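PDB 4XJW: sialidase B from Streptococcus pneumoniae serotype 4, which hydrolyses alpha-(2->3)-, alpha-(2->6)- and alpha-(2->8)-linked terminal sialic acids of glycoconjugates and acts as an intramolecular trans-sialidase. Local coordinates for residues N13-D18 against G157-L162; L22-L27 against D146-G151; I366-E371 against W433-L438; L379-Y384 against V406-S411. The protein carries 1 engineered substitution. All coordinates share one frame; numbering follows the deposited sequence.

Interaction 1: N13-D18 against G157-L162; sequences NNKSID and GKEHYL
Glu-159 reaches across to Ser-16 with an extended side chain, and following it from CB outward explains most of this contact. CB leaves the strand 158-160 toward the residues 13-18. CG sits anti to the carbonyl carbon of its own residue (chi1 -61°), and this together with the extended chi2 carries the carboxylate to Ser-16. CG comes down beside the serine hydroxyl, at 3.6 Å from Ser-16 OG. At the tip, OE2 takes two hydrogen bonds from the same residue: Ser-16 OG donates at 2.7 Å to the anti lone pair of Glu-159 OE2, and Ser-16 N donates at 2.8 Å to that oxygen from above the carboxylate plane, 40° out of it. The serine chi1 of 66° places OG where both it and N can reach OE2. The other oxygen, Glu-159 OE1, is linked through water 1 to Asn-14 O.

Next to this polar grip lies Leu-162. Its CD2 packs on the backbone where the chain turns, 3.5 Å from Lys-15 N, while CD1 lies 3.7 Å from Asn-14 O. The amide of Asn-14 is tied elsewhere, its OD1 accepting from Asn-44. The contact is at the surface of the N-terminal domain. Two donors converging on one oxygen should stabilise the charged form of Glu-159, and together they hold its carboxylate against the backbone just ahead of strand 17-18.

Interaction 2: L22-L27 against D146-G151; sequences LLLDKL and DKATLG
The concanavalin-like N-terminal domain has a six-stranded antiparallel sheet, and here a short, weakly bonded helix, 20-23, and the turn after it lay two leucines, Leu-23 and Leu-24, against its strand 147-150. Ala-148 is the meeting point: its CB faces the helix and is touched by both residues, with Leu-23 CD2 at 3.9 Å and Leu-24 CD2 at 4.1 Å from Ala-148 CB. The two leucines get there by different torsions. Leu-23 turns its CG away from its own backbone N (chi1 -173°), whereas in Leu-24 CG lies beside N (chi1 -65°).

The second methyl of Leu-24 does a separate job. CD1 presses on the peptide joining Asp-146 and Lys-147, 3.3 Å from Asp-146 C and 3.5 Å from Lys-147 N. That peptide belongs to a classic beta bulge, in which Asp-146 and Lys-147 both face Ser-53 of the neighbouring strand. The CB atoms of Asp-146 and Lys-147 lead away from 22-27: Asp-146 bonds to Ser-55, and Lys-147 forms a salt bridge with Asp-18.

Within 22-27, Lys-26 N donates to Leu-23 O at 3.0 Å, keeping the chain coiled just past the helix. Leu-23 also rests on Leu-172 and Phe-5, from strands of the other large antiparallel sheet, while Ala-148 packs on Leu-52. The helical segment thus fills in beside the two sheets, consistent with the beta-sandwich of concanavalin-like domains.

Interaction 3: I366-E371 against W433-L438; sequences INDKYE and WEQFKL
Tyr-370 meets Phe-436 O with the edge of its ring, near the ring plane, and reaches Leu-438 N with its hydroxyl: Leu-438 N donates to Tyr-370 OH at 3.0 Å, with an N-H...O angle of 162°. The ring gets there from the last position of a type I turn, Asn-367 to Tyr-370, with CG anti to the carbonyl carbon (chi1 -74°). Leu-438 CG lies 3.7 Å from Tyr-370 CZ. Phe-436 has CG between its own N and carbonyl carbon (chi1 75°). This brings its ring almost parallel to that of Tyr-370 but slid aside, the centroids 5.3 Å apart, so that the rings meet mainly at Tyr-370 CD1 and Phe-436 CE1.

Farther out, Gln-435 bends at chi2 and sets its amide across the Lys-369 chain, with Gln-435 OE1 3.7 Å from Lys-369 CG. Asp-368 sets OD2 against Gln-435 CB, 3.3 Å away. Behind the turn, Asn-367 OD1 accepts from Glu-371 N, and Asn-367 ND2 donates to Glu-371 OE1 in a nearly linear bond.

Phe-436 O is buried here without a partner anywhere in the model. A single phenol-to-backbone hydrogen bond, packed among apolar carbons and flanked by exposed polar chains, joins the turn to the outermost strand of the eight-stranded sheet.

Interaction 4: L379-Y384 against V406-S411; sequences LTVEQY and VFYKDS
This is a partly buried contact, polar at one end and apolar at the other, where strand 377-387 of the ten-stranded antiparallel sheet is covered by the type I turn Tyr-408 to Ser-411. Asp-410, inside that turn, supplies the polar end. Tyr-384 OH donates to Asp-410 OD1 at 2.7 Å, on the syn lone pair of the carboxylate, and the oxygen lies in the plane of the tyrosine ring at its edge. The two side chains come from opposite directions, with ring and carboxylate planes 64° apart.

The second carboxylate oxygen is held as well. Water 4 donates to Asp-410 OD2 at 2.7 Å and accepts from Glu-382 N at 2.9 Å, joining turn and strand a second time, and His-397 NE2 is also bonded to OD2. With a tyrosine hydroxyl, a water and a histidine around it, Asp-410 is probably ionised.

Val-381 makes the apolar end. Its CG1 packs 3.8 Å from Asp-410 CB and 3.7 Å from Asp-410 O, and Val-381 CG2 reaches the edge of the Tyr-408 ring, 4.0 Å from Tyr-408 CD2. Lys-409, stretched out, brings Lys-409 CD to 4.0 Å from Tyr-384 OH.

Around the contact, the Tyr-384 ring stacks with His-397 and Tyr-263, and Tyr-408 OH bonds to Asn-261 N. Val-381 rests on Val-402 of the adjacent strand 400-403, while the turn itself leads into strand 413-414, a further strand of the same sheet.

In the fold
The four contacts form two well-separated pairs, centres about 60 Å apart. Interactions 1 and 2, centres 14 Å apart, come first along the chain and share the six-stranded sheet of the N-terminal domain: strands 17-18 and 147-150 are neighbours in it, joined by Ile-17 O to Leu-150 N, and the second contact falls within the span of the first. Interactions 3 and 4, centres 15 Å apart, likewise lie one within the span of the other; Tyr-370 O to Val-406 N and Leu-438 against Phe-407 connect them. Interaction 3 ties the ten-stranded sheet to the edge of the eight-stranded one; interaction 4 packs within the former. All four are structural packing away from the annotated sites, each pair joining parts of its own region.

Interaction 1: N13-D18 against G157-L162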
# COMPACT_ATOMS: atom_id res chain seq x y z
N ASN A 13 -26.03 13.38 -19.11
CA ASN A 13 -27.06 13.50 -18.09
C ASN A 13 -28.14 12.45 -18.27
O ASN A 13 -29.27 12.77 -18.64
CB ASN A 13 -27.68 14.90 -18.09
CG ASN A 13 -26.67 15.98 -17.73
OD1 ASN A 13 -26.19 16.04 -16.60
ND2 ASN A 13 -26.36 16.84 -18.69
N ASN A 14 -27.78 11.20 -17.99
CA ASN A 14 -28.66 10.05 -18.17
C ASN A 14 -29.41 10.08 -19.50
O ASN A 14 -30.63 9.90 -19.55
CB ASN A 14 -29.61 9.89 -16.98
CG ASN A 14 -28.85 9.60 -15.69
OD1 ASN A 14 -28.29 8.52 -15.52
ND2 ASN A 14 -28.83 10.57 -14.79
N LYS A 15 -28.66 10.34 -20.56
CA LYS A 15 -29.22 10.39 -21.91
C LYS A 15 -28.11 10.19 -22.93
O LYS A 15 -27.16 10.98 -22.98
CB LYS A 15 -29.92 11.73 -22.14
CG LYS A 15 -30.45 11.91 -23.56
CD LYS A 15 -31.15 13.26 -23.68
CE LYS A 15 -31.85 13.40 -25.01
NZ LYS A 15 -32.73 14.60 -25.01
N SER A 16 -28.23 9.15 -23.74
CA SER A 16 -27.22 8.81 -24.72
C SER A 16 -27.04 9.93 -25.74
O SER A 16 -27.98 10.65 -26.07
CB SER A 16 -27.58 7.51 -25.44
OG SER A 16 -28.74 7.67 -26.22
N ILE A 17 -25.81 10.06 -26.23
CA ILE A 17 -25.49 10.98 -27.31
C ILE A 17 -24.99 10.14 -28.49
O ILE A 17 -24.03 9.38 -28.34
CB ILE A 17 -24.43 11.99 -26.88
CG1 ILE A 17 -24.97 12.87 -25.74
CG2 ILE A 17 -23.96 12.84 -28.06
CD1 ILE A 17 -23.91 13.66 -25.00
N ASP A 18 -25.66 10.25 -29.63
CA ASP A 18 -25.31 9.52 -30.84
C ASP A 18 -24.20 10.26 -31.57
O ASP A 18 -24.35 11.45 -31.87
CB ASP A 18 -26.54 9.41 -31.76
CG ASP A 18 -26.38 8.34 -32.84
OD1 ASP A 18 -25.28 7.78 -32.96
OD2 ASP A 18 -27.36 8.08 -33.57
N GLY A 157 -32.08 -1.02 -30.02
CA GLY A 157 -32.70 0.29 -30.14
C GLY A 157 -32.99 0.98 -28.82
O GLY A 157 -33.67 2.01 -28.80
N LYS A 158 -32.50 0.42 -27.72
CA LYS A 158 -32.74 1.05 -26.42
C LYS A 158 -31.45 1.33 -25.65
O LYS A 158 -30.43 0.67 -25.88
CB LYS A 158 -33.73 0.22 -25.60
CG LYS A 158 -35.03 -0.01 -26.38
CD LYS A 158 -36.02 -0.86 -25.64
CE LYS A 158 -37.08 -1.38 -26.60
NZ LYS A 158 -36.45 -2.21 -27.67
N GLU A 159 -31.50 2.31 -24.75
CA GLU A 159 -30.31 2.75 -24.01
C GLU A 159 -30.03 1.86 -22.82
O GLU A 159 -30.91 1.64 -21.98
CB GLU A 159 -30.49 4.18 -23.49
CG GLU A 159 -30.72 5.26 -24.52
CD GLU A 159 -31.12 6.57 -23.86
OE1 GLU A 159 -31.99 6.54 -22.95
OE2 GLU A 159 -30.57 7.63 -24.23
N HIS A 160 -28.81 1.36 -22.73
CA HIS A 160 -28.36 0.61 -21.56
C HIS A 160 -27.19 1.33 -20.90
O HIS A 160 -26.43 2.02 -21.57
CB HIS A 160 -27.91 -0.80 -21.96
CG HIS A 160 -29.03 -1.70 -22.37
ND1 HIS A 160 -29.26 -2.93 -21.78
CD2 HIS A 160 -29.99 -1.56 -23.32
CE1 HIS A 160 -30.31 -3.50 -22.34
NE2 HIS A 160 -30.77 -2.69 -23.28
N TYR A 161 -27.07 1.16 -19.58
CA TYR A 161 -25.92 1.67 -18.84
C TYR A 161 -25.77 3.19 -18.93
O TYR A 161 -24.67 3.71 -19.14
CB TYR A 161 -24.63 0.97 -19.30
CG TYR A 161 -24.78 -0.52 -19.42
CD1 TYR A 161 -25.26 -1.28 -18.36
CD2 TYR A 161 -24.47 -1.18 -20.61
CE1 TYR A 161 -25.40 -2.64 -18.45
CE2 TYR A 161 -24.62 -2.56 -20.72
CZ TYR A 161 -25.09 -3.27 -19.64
OH TYR A 161 -25.24 -4.64 -19.72
N LEU A 162 -26.89 3.90 -18.78
CA LEU A 162 -26.91 5.36 -18.83
C LEU A 162 -25.92 5.98 -17.84
O LEU A 162 -25.81 5.54 -16.70
CB LEU A 162 -28.32 5.89 -18.56
CG LEU A 162 -29.29 5.87 -19.74
CD1 LEU A 162 -30.68 6.23 -19.25
CD2 LEU A 162 -28.83 6.84 -20.82
O HOH W 1 -32.61 8.61 -20.94
O HOH W 2 -30.60 10.16 -26.62

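Interaction 2: L22-L27 against D146-G151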
# COMPACT_ATOMS: atom_id res chain seq x y z
N LEU A 22 -20.40 10.72 -37.24
CA LEU A 22 -19.07 11.33 -37.13
C LEU A 22 -17.96 10.29 -37.03
O LEU A 22 -16.78 10.64 -37.08
CB LEU A 22 -19.03 12.24 -35.91
CG LEU A 22 -19.97 13.45 -35.99
CD1 LEU A 22 -20.05 14.15 -34.64
CD2 LEU A 22 -19.49 14.39 -37.07
N LEU A 23 -18.32 9.02 -36.91
CA LEU A 23 -17.36 8.01 -36.50
C LEU A 23 -17.39 6.71 -37.31
O LEU A 23 -16.34 6.20 -37.71
CB LEU A 23 -17.54 7.72 -35.00
CG LEU A 23 -16.55 6.83 -34.26
CD1 LEU A 23 -15.13 7.17 -34.66
CD2 LEU A 23 -16.73 6.98 -32.76
N LEU A 24 -18.58 6.17 -37.59
CA LEU A 24 -18.68 4.82 -38.13
C LEU A 24 -18.03 4.58 -39.50
O LEU A 24 -17.45 3.51 -39.74
CB LEU A 24 -20.13 4.33 -38.11
CG LEU A 24 -20.67 4.17 -36.70
CD1 LEU A 24 -22.12 3.74 -36.74
CD2 LEU A 24 -19.84 3.17 -35.93
N ASP A 25 -18.13 5.55 -40.40
CA ASP A 25 -17.50 5.40 -41.71
C ASP A 25 -15.98 5.52 -41.63
O ASP A 25 -15.25 5.05 -42.52
CB ASP A 25 -18.08 6.40 -42.72
CG ASP A 25 -18.57 7.68 -42.06
OD1 ASP A 25 -17.95 8.14 -41.08
OD2 ASP A 25 -19.60 8.23 -42.53
N LYS A 26 -15.49 6.13 -40.55
CA LYS A 26 -14.06 6.36 -40.37
C LYS A 26 -13.36 5.16 -39.76
O LYS A 26 -12.14 5.02 -39.89
CB LYS A 26 -13.83 7.58 -39.47
CG LYS A 26 -14.94 8.62 -39.52
CD LYS A 26 -14.91 9.40 -40.83
CE LYS A 26 -15.41 10.83 -40.65
NZ LYS A 26 -16.88 10.91 -40.41
N LEU A 27 -14.11 4.32 -39.05
CA LEU A 27 -13.51 3.15 -38.41
C LEU A 27 -12.95 2.21 -39.46
O LEU A 27 -13.67 1.76 -40.35
CB LEU A 27 -14.52 2.43 -37.50
CG LEU A 27 -14.67 3.10 -36.14
CD1 LEU A 27 -15.83 2.52 -35.35
CD2 LEU A 27 -13.38 3.01 -35.34
N ASP A 146 -23.61 -0.57 -36.00
CA ASP A 146 -24.29 0.52 -36.69
C ASP A 146 -24.52 1.74 -35.80
O ASP A 146 -25.17 2.70 -36.22
CB ASP A 146 -25.62 0.04 -37.30
CG ASP A 146 -26.59 -0.54 -36.26
OD1 ASP A 146 -26.52 -0.19 -35.06
OD2 ASP A 146 -27.46 -1.34 -36.67
N LYS A 147 -23.98 1.73 -34.59
CA LYS A 147 -24.17 2.84 -33.66
C LYS A 147 -22.91 3.11 -32.85
O LYS A 147 -22.28 2.17 -32.36
CB LYS A 147 -25.29 2.52 -32.68
CG LYS A 147 -26.68 2.58 -33.26
CD LYS A 147 -27.09 4.01 -33.57
CE LYS A 147 -28.58 4.08 -33.85
NZ LYS A 147 -29.00 5.47 -34.17
N ALA A 148 -22.56 4.39 -32.73
CA ALA A 148 -21.51 4.83 -31.81
C ALA A 148 -22.16 5.77 -30.80
O ALA A 148 -22.87 6.70 -31.19
CB ALA A 148 -20.39 5.52 -32.57
N THR A 149 -21.92 5.53 -29.52
CA THR A 149 -22.69 6.20 -28.48
C THR A 149 -21.81 6.71 -27.35
O THR A 149 -20.84 6.06 -26.96
CB THR A 149 -23.73 5.23 -27.90
OG1 THR A 149 -24.42 4.58 -28.96
CG2 THR A 149 -24.74 5.97 -27.02
N LEU A 150 -22.15 7.89 -26.83
CA LEU A 150 -21.56 8.36 -25.57
C LEU A 150 -22.58 8.30 -24.44
O LEU A 150 -23.75 8.65 -24.62
CB LEU A 150 -21.06 9.80 -25.73
CG LEU A 150 -20.05 10.02 -26.84
CD1 LEU A 150 -19.71 11.49 -26.94
CD2 LEU A 150 -18.80 9.17 -26.58
N GLY A 151 -22.14 7.85 -23.26
CA GLY A 151 -22.99 7.83 -22.09
C GLY A 151 -24.07 6.75 -22.04
O GLY A 151 -24.98 6.84 -21.22

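Interaction 3: I366-E371 against W433-L438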
# COMPACT_ATOMS: atom_id res chain seq x y z
N ILE A 366 27.74 -15.74 13.52
CA ILE A 366 26.74 -14.96 12.79
C ILE A 366 27.28 -13.54 12.63
O ILE A 366 27.71 -12.94 13.62
CB ILE A 366 25.41 -14.92 13.57
CG1 ILE A 366 24.94 -16.33 13.92
CG2 ILE A 366 24.35 -14.17 12.79
CD1 ILE A 366 24.66 -17.22 12.71
N ASN A 367 27.27 -13.00 11.42
CA ASN A 367 27.74 -11.63 11.21
C ASN A 367 26.63 -10.60 11.46
O ASN A 367 25.56 -10.95 11.94
CB ASN A 367 28.43 -11.44 9.85
CG ASN A 367 27.48 -11.58 8.66
OD1 ASN A 367 26.26 -11.58 8.81
ND2 ASN A 367 28.05 -11.71 7.46
N ASP A 368 26.88 -9.33 11.13
CA ASP A 368 25.87 -8.31 11.36
C ASP A 368 24.71 -8.40 10.36
O ASP A 368 23.64 -7.83 10.60
CB ASP A 368 26.47 -6.90 11.36
CG ASP A 368 25.43 -5.82 11.67
OD1 ASP A 368 24.49 -6.09 12.46
OD2 ASP A 368 25.54 -4.70 11.11
N LYS A 369 24.90 -9.12 9.26
CA LYS A 369 23.80 -9.30 8.32
C LYS A 369 22.93 -10.51 8.70
O LYS A 369 22.03 -10.89 7.95
CB LYS A 369 24.31 -9.42 6.89
CG LYS A 369 25.28 -8.31 6.47
CD LYS A 369 25.50 -8.31 4.97
CE LYS A 369 26.84 -7.69 4.60
NZ LYS A 369 27.02 -7.59 3.12
N TYR A 370 23.20 -11.09 9.87
CA TYR A 370 22.53 -12.31 10.33
C TYR A 370 22.83 -13.50 9.42
O TYR A 370 22.04 -14.44 9.31
CB TYR A 370 21.03 -12.10 10.54
CG TYR A 370 20.74 -11.30 11.78
CD1 TYR A 370 20.73 -9.91 11.73
CD2 TYR A 370 20.53 -11.92 13.01
CE1 TYR A 370 20.50 -9.16 12.87
CE2 TYR A 370 20.30 -11.18 14.15
CZ TYR A 370 20.28 -9.80 14.07
OH TYR A 370 20.05 -9.03 15.19
N GLU A 371 23.99 -13.43 8.78
CA GLU A 371 24.46 -14.49 7.89
C GLU A 371 25.36 -15.47 8.63
O GLU A 371 26.07 -15.09 9.56
CB GLU A 371 25.17 -13.87 6.69
CG GLU A 371 24.23 -13.05 5.81
CD GLU A 371 24.95 -12.07 4.89
OE1 GLU A 371 26.19 -11.99 4.95
OE2 GLU A 371 24.26 -11.38 4.11
N TRP A 433 20.94 2.90 4.25
CA TRP A 433 20.53 2.34 5.54
C TRP A 433 21.53 1.28 6.00
O TRP A 433 22.07 0.53 5.19
CB TRP A 433 19.13 1.71 5.43
CG TRP A 433 18.07 2.71 5.09
CD1 TRP A 433 17.60 3.01 3.84
CD2 TRP A 433 17.37 3.55 6.00
NE1 TRP A 433 16.62 3.98 3.93
CE2 TRP A 433 16.46 4.33 5.25
CE3 TRP A 433 17.39 3.71 7.40
CZ2 TRP A 433 15.61 5.28 5.83
CZ3 TRP A 433 16.53 4.65 7.98
CH2 TRP A 433 15.65 5.42 7.20
N GLU A 434 21.76 1.25 7.31
CA GLU A 434 22.62 0.26 7.95
C GLU A 434 22.00 -1.13 7.93
O GLU A 434 20.80 -1.29 7.66
CB GLU A 434 22.85 0.64 9.41
CG GLU A 434 23.68 1.91 9.60
CD GLU A 434 25.04 1.80 8.92
OE1 GLU A 434 25.68 0.74 9.07
OE2 GLU A 434 25.44 2.77 8.24
N GLN A 435 22.82 -2.13 8.24
CA GLN A 435 22.28 -3.47 8.44
C GLN A 435 21.38 -3.48 9.66
O GLN A 435 21.71 -2.90 10.70
CB GLN A 435 23.42 -4.49 8.58
CG GLN A 435 24.25 -4.68 7.31
CD GLN A 435 23.42 -5.14 6.12
OE1 GLN A 435 22.48 -5.92 6.27
NE2 GLN A 435 23.76 -4.64 4.94
N PHE A 436 20.24 -4.15 9.55
CA PHE A 436 19.27 -4.15 10.65
C PHE A 436 19.76 -4.92 11.88
O PHE A 436 20.58 -5.83 11.77
CB PHE A 436 17.87 -4.62 10.19
CG PHE A 436 17.75 -6.11 9.95
CD1 PHE A 436 17.59 -6.99 11.01
CD2 PHE A 436 17.77 -6.61 8.65
CE1 PHE A 436 17.46 -8.35 10.79
CE2 PHE A 436 17.65 -7.98 8.42
CZ PHE A 436 17.50 -8.84 9.49
N LYS A 437 19.29 -4.49 13.05
CA LYS A 437 19.52 -5.20 14.30
C LYS A 437 18.18 -5.59 14.91
O LYS A 437 17.22 -4.82 14.83
CB LYS A 437 20.30 -4.34 15.28
CG LYS A 437 21.69 -3.99 14.80
CD LYS A 437 22.43 -3.14 15.81
CE LYS A 437 23.82 -2.81 15.31
NZ LYS A 437 24.82 -2.88 16.41
N LEU A 438 18.11 -6.77 15.51
CA LEU A 438 16.88 -7.16 16.21
C LEU A 438 16.72 -6.40 17.53
O LEU A 438 17.69 -6.21 18.26
CB LEU A 438 16.86 -8.66 16.48
CG LEU A 438 16.82 -9.54 15.23
CD1 LEU A 438 16.81 -11.04 15.57
CD2 LEU A 438 15.65 -9.18 14.33
O HOH W 3 25.47 -1.85 9.17

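Interaction 4: L379-Y384 against V406-S411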
# COMPACT_ATOMS: atom_id res chain seq x y z
N LEU A 379 28.89 -19.17 4.37
CA LEU A 379 28.08 -20.24 3.79
C LEU A 379 27.04 -19.61 2.87
O LEU A 379 26.68 -18.44 3.03
CB LEU A 379 27.40 -21.07 4.87
CG LEU A 379 28.32 -21.85 5.80
CD1 LEU A 379 27.52 -22.87 6.60
CD2 LEU A 379 29.44 -22.51 5.01
N THR A 380 26.58 -20.39 1.90
CA THR A 380 25.56 -19.92 0.96
C THR A 380 24.35 -20.85 0.91
O THR A 380 24.43 -22.01 1.33
CB THR A 380 26.13 -19.78 -0.48
OG1 THR A 380 26.55 -21.06 -0.96
CG2 THR A 380 27.30 -18.81 -0.51
N VAL A 381 23.24 -20.32 0.42
CA VAL A 381 22.10 -21.14 -0.00
C VAL A 381 21.78 -20.81 -1.46
O VAL A 381 22.31 -19.83 -2.00
CB VAL A 381 20.86 -20.86 0.86
CG1 VAL A 381 21.16 -21.14 2.33
CG2 VAL A 381 20.40 -19.42 0.68
N GLU A 382 20.93 -21.62 -2.08
CA GLU A 382 20.47 -21.34 -3.44
C GLU A 382 19.17 -20.54 -3.38
O GLU A 382 18.26 -20.87 -2.62
CB GLU A 382 20.26 -22.63 -4.23
CG GLU A 382 19.97 -22.40 -5.72
CD GLU A 382 19.84 -23.70 -6.49
OE1 GLU A 382 20.06 -24.77 -5.89
OE2 GLU A 382 19.51 -23.64 -7.69
N GLN A 383 19.12 -19.46 -4.16
CA GLN A 383 17.96 -18.57 -4.19
C GLN A 383 16.75 -19.22 -4.87
O GLN A 383 16.90 -20.13 -5.70
CB GLN A 383 18.35 -17.27 -4.90
CG GLN A 383 17.34 -16.13 -4.79
CD GLN A 383 17.75 -14.90 -5.58
OE1 GLN A 383 17.75 -14.92 -6.82
NE2 GLN A 383 18.11 -13.83 -4.88
N TYR A 384 15.55 -18.77 -4.51
CA TYR A 384 14.31 -19.22 -5.15
C TYR A 384 13.74 -18.14 -6.06
O TYR A 384 13.94 -16.95 -5.83
CB TYR A 384 13.25 -19.54 -4.10
CG TYR A 384 13.52 -20.74 -3.23
CD1 TYR A 384 14.27 -20.62 -2.07
CD2 TYR A 384 13.00 -21.99 -3.55
CE1 TYR A 384 14.51 -21.71 -1.25
CE2 TYR A 384 13.24 -23.08 -2.74
CZ TYR A 384 13.99 -22.94 -1.59
OH TYR A 384 14.22 -24.03 -0.78
N VAL A 406 20.05 -16.68 8.78
CA VAL A 406 19.33 -17.48 9.76
C VAL A 406 17.81 -17.33 9.67
O VAL A 406 17.08 -18.10 10.29
CB VAL A 406 19.80 -17.19 11.21
CG1 VAL A 406 21.26 -17.56 11.39
CG2 VAL A 406 19.55 -15.73 11.59
N PHE A 407 17.35 -16.35 8.90
CA PHE A 407 15.92 -16.17 8.66
C PHE A 407 15.40 -16.96 7.45
O PHE A 407 14.20 -16.92 7.15
CB PHE A 407 15.61 -14.67 8.49
CG PHE A 407 15.56 -13.92 9.80
CD1 PHE A 407 16.71 -13.40 10.37
CD2 PHE A 407 14.35 -13.76 10.47
CE1 PHE A 407 16.65 -12.71 11.58
CE2 PHE A 407 14.28 -13.09 11.69
CZ PHE A 407 15.43 -12.56 12.23
N TYR A 408 16.28 -17.71 6.79
CA TYR A 408 15.94 -18.37 5.54
C TYR A 408 15.52 -19.83 5.73
O TYR A 408 15.94 -20.49 6.68
CB TYR A 408 17.11 -18.36 4.56
CG TYR A 408 17.53 -17.01 4.02
CD1 TYR A 408 16.84 -15.85 4.33
CD2 TYR A 408 18.64 -16.91 3.19
CE1 TYR A 408 17.24 -14.62 3.82
CE2 TYR A 408 19.05 -15.70 2.69
CZ TYR A 408 18.36 -14.56 3.00
OH TYR A 408 18.81 -13.36 2.47
N LYS A 409 14.72 -20.31 4.78
CA LYS A 409 14.23 -21.69 4.82
C LYS A 409 15.38 -22.69 4.67
O LYS A 409 15.38 -23.74 5.30
CB LYS A 409 13.21 -21.89 3.70
CG LYS A 409 12.76 -23.34 3.50
CD LYS A 409 11.75 -23.41 2.36
CE LYS A 409 11.28 -24.82 2.12
NZ LYS A 409 10.29 -24.90 1.00
N ASP A 410 16.37 -22.34 3.85
CA ASP A 410 17.45 -23.26 3.52
C ASP A 410 18.66 -23.20 4.47
O ASP A 410 19.67 -23.88 4.24
CB ASP A 410 17.93 -23.03 2.08
CG ASP A 410 16.91 -23.44 1.03
OD1 ASP A 410 15.77 -23.82 1.39
OD2 ASP A 410 17.27 -23.38 -0.17
N SER A 411 18.58 -22.38 5.51
CA SER A 411 19.71 -22.19 6.41
C SER A 411 20.04 -23.43 7.27
O SER A 411 19.16 -24.19 7.68
CB SER A 411 19.50 -20.98 7.32
OG SER A 411 20.68 -20.68 8.04
O HOH W 4 19.82 -24.01 -0.88